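Local coordinates for proteasome protein (Corynebacterium glutamicum ATCC 13032, PDB 2P90) that is of unknown function but belongs to the PAC2 family and may have a proteasome-related role, at residues G34-G39 with C137-P142. Residues are numbered along the deposited sequence; the frame is centred on the assembly and turned at random.
Sequences GYADAG and CLYAAP
Two backbone hydrogen bonds join Ala36 and Ala38 to the single residue Ala140. Ala140 N donates to Ala36 O at 3.0 Å, and Ala38 N returns the bond to Ala140 O at 3.2 Å. Both polar backbone atoms of Ala140 are therefore used by residues on either side of Asp37, the register of one isolated parallel-type bridge. The end-to-end directions of the touching parts, CA of Tyr35 to CA of Ala38 against CA of Tyr139 to CA of Pro142, differ by 51°.

In the mixed sheet, strands 27-33 and 134-143 are parallel neighbours. The residues from 34 to 39 leave the end of the first strand and lead to helix 41-52; on the way the loop departs from the regular register, in which Leu138 pairs with Val30, and returns to strand 134-143 at the isolated bridge.

Apolar contacts flank the bonds. Ala38 CB lies 4.1 Å from Ala140 CB and 4.0 Å from Pro142 CD, while Ala36 CB approaches Tyr139 CB at 4.0 Å. The rings of Tyr35 and Tyr139 meet through their edges, Tyr35 CE2 coming 3.8 Å from Tyr139 CD1, without a face-to-face stack. Tyr35 reaches this edge because its CG lies anti to the backbone N (chi1 175°), which brings the ring edge across to that of Tyr139, the two ring planes nearly perpendicular. The side chains of both tyrosines touch Leu181 of helix 179-189; the Tyr139 hydroxyl is hydrogen-bonded to Glu184 and Ser180 of that helix.

Within the loop, Asp37 turns from the strand and accepts Gly34 N at OD2 (2.8 Å) through its syn lone pair, closing the bend between these residues. Gly34 O also accepts a hydrogen bond from Arg70 of a neighbouring subunit, placing this bend at the interface.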
loop_
_atom_site.group_PDB
_atom_site.type_symbol
_atom_site.label_atom_id
_atom_site.label_comp_id
_atom_site.label_asym_id
_atom_site.label_seq_id
_atom_site.Cartn_x
_atom_site.Cartn_y
_atom_site.Cartn_z
ATOM N N GLY B 34 -5.845 8.761 -9.095
ATOM C CA GLY B 34 -5.425 7.543 -8.419
ATOM C C GLY B 34 -6.335 6.344 -8.589
ATOM O O GLY B 34 -5.982 5.213 -8.207
ATOM N N TYR B 35 -7.492 6.574 -9.191
ATOM C CA TYR B 35 -8.482 5.523 -9.363
ATOM C C TYR B 35 -8.767 5.193 -10.824
ATOM O O TYR B 35 -8.479 4.075 -11.277
ATOM C CB TYR B 35 -9.776 5.891 -8.626
ATOM C CG TYR B 35 -10.878 4.907 -8.874
ATOM C CD1 TYR B 35 -10.701 3.537 -8.575
ATOM C CD2 TYR B 35 -12.084 5.309 -9.434
ATOM C CE1 TYR B 35 -11.701 2.608 -8.791
ATOM C CE2 TYR B 35 -13.109 4.364 -9.680
ATOM C CZ TYR B 35 -12.905 3.026 -9.343
ATOM O OH TYR B 35 -13.901 2.093 -9.562
ATOM N N ALA B 36 -9.357 6.144 -11.557
ATOM C CA ALA B 36 -9.739 5.919 -12.956
ATOM C C ALA B 36 -9.069 6.973 -13.840
ATOM O O ALA B 36 -9.638 8.051 -14.123
ATOM C CB ALA B 36 -11.251 5.947 -13.114
ATOM N N ASP B 37 -7.852 6.675 -14.256
ATOM C CA ASP B 37 -7.006 7.697 -14.891
ATOM C C ASP B 37 -6.597 7.421 -16.353
ATOM O O ASP B 37 -5.549 7.928 -16.798
ATOM C CB ASP B 37 -5.764 7.956 -14.038
ATOM C CG ASP B 37 -6.115 8.404 -12.611
ATOM O OD1 ASP B 37 -6.803 9.460 -12.427
ATOM O OD2 ASP B 37 -5.698 7.676 -11.679
ATOM N N ALA B 38 -7.412 6.632 -17.065
ATOM C CA ALA B 38 -7.162 6.336 -18.487
ATOM C C ALA B 38 -6.958 7.628 -19.299
ATOM O O ALA B 38 -7.745 8.564 -19.185
ATOM C CB ALA B 38 -8.286 5.507 -19.073
ATOM N N GLY B 39 -5.869 7.686 -20.055
ATOM C CA GLY B 39 -5.541 8.870 -20.852
ATOM C C GLY B 39 -5.187 10.094 -20.014
ATOM O O GLY B 39 -5.039 11.221 -20.567
ATOM N N CYS B 137 -18.593 13.768 -10.058
ATOM C CA CYS B 137 -17.334 13.049 -9.980
ATOM C C CYS B 137 -16.852 12.545 -11.331
ATOM O O CYS B 137 -17.630 12.037 -12.119
ATOM C CB CYS B 137 -17.488 11.871 -9.039
ATOM S SG CYS B 137 -17.930 12.349 -7.348
ATOM N N LEU B 138 -15.558 12.686 -11.592
ATOM C CA LEU B 138 -15.003 12.349 -12.891
ATOM C C LEU B 138 -14.190 11.064 -12.859
ATOM O O LEU B 138 -13.448 10.834 -11.906
ATOM C CB LEU B 138 -14.132 13.491 -13.388
ATOM C CG LEU B 138 -14.754 14.889 -13.375
ATOM C CD1 LEU B 138 -13.764 15.874 -14.019
ATOM C CD2 LEU B 138 -16.158 14.942 -14.056
ATOM N N TYR B 139 -14.348 10.243 -13.906
ATOM C CA TYR B 139 -13.706 8.934 -14.039
ATOM C C TYR B 139 -13.263 8.816 -15.490
ATOM O O TYR B 139 -13.944 9.330 -16.362
ATOM C CB TYR B 139 -14.704 7.820 -13.753
ATOM C CG TYR B 139 -15.388 7.945 -12.409
ATOM C CD1 TYR B 139 -14.843 7.314 -11.289
ATOM C CD2 TYR B 139 -16.575 8.694 -12.251
ATOM C CE1 TYR B 139 -15.425 7.430 -10.063
ATOM C CE2 TYR B 139 -17.181 8.811 -10.998
ATOM C CZ TYR B 139 -16.587 8.175 -9.909
ATOM O OH TYR B 139 -17.108 8.235 -8.644
ATOM N N ALA B 140 -12.111 8.202 -15.749
ATOM C CA ALA B 140 -11.707 7.844 -17.113
ATOM C C ALA B 140 -11.393 6.351 -17.133
ATOM O O ALA B 140 -10.488 5.858 -16.399
ATOM C CB ALA B 140 -10.525 8.654 -17.565
ATOM N N ALA B 141 -12.152 5.616 -17.953
ATOM C CA ALA B 141 -11.992 4.151 -18.020
ATOM C C ALA B 141 -11.427 3.713 -19.333
ATOM O O ALA B 141 -11.838 4.228 -20.365
ATOM C CB ALA B 141 -13.347 3.411 -17.737
ATOM N N PRO B 142 -10.514 2.718 -19.306
ATOM C CA PRO B 142 -10.044 2.170 -20.574
ATOM C C PRO B 142 -11.164 1.313 -21.139
ATOM O O PRO B 142 -11.720 0.480 -20.410
ATOM C CB PRO B 142 -8.843 1.300 -20.180
ATOM C CG PRO B 142 -9.041 0.973 -18.705
ATOM C CD PRO B 142 -9.948 2.022 -18.127
#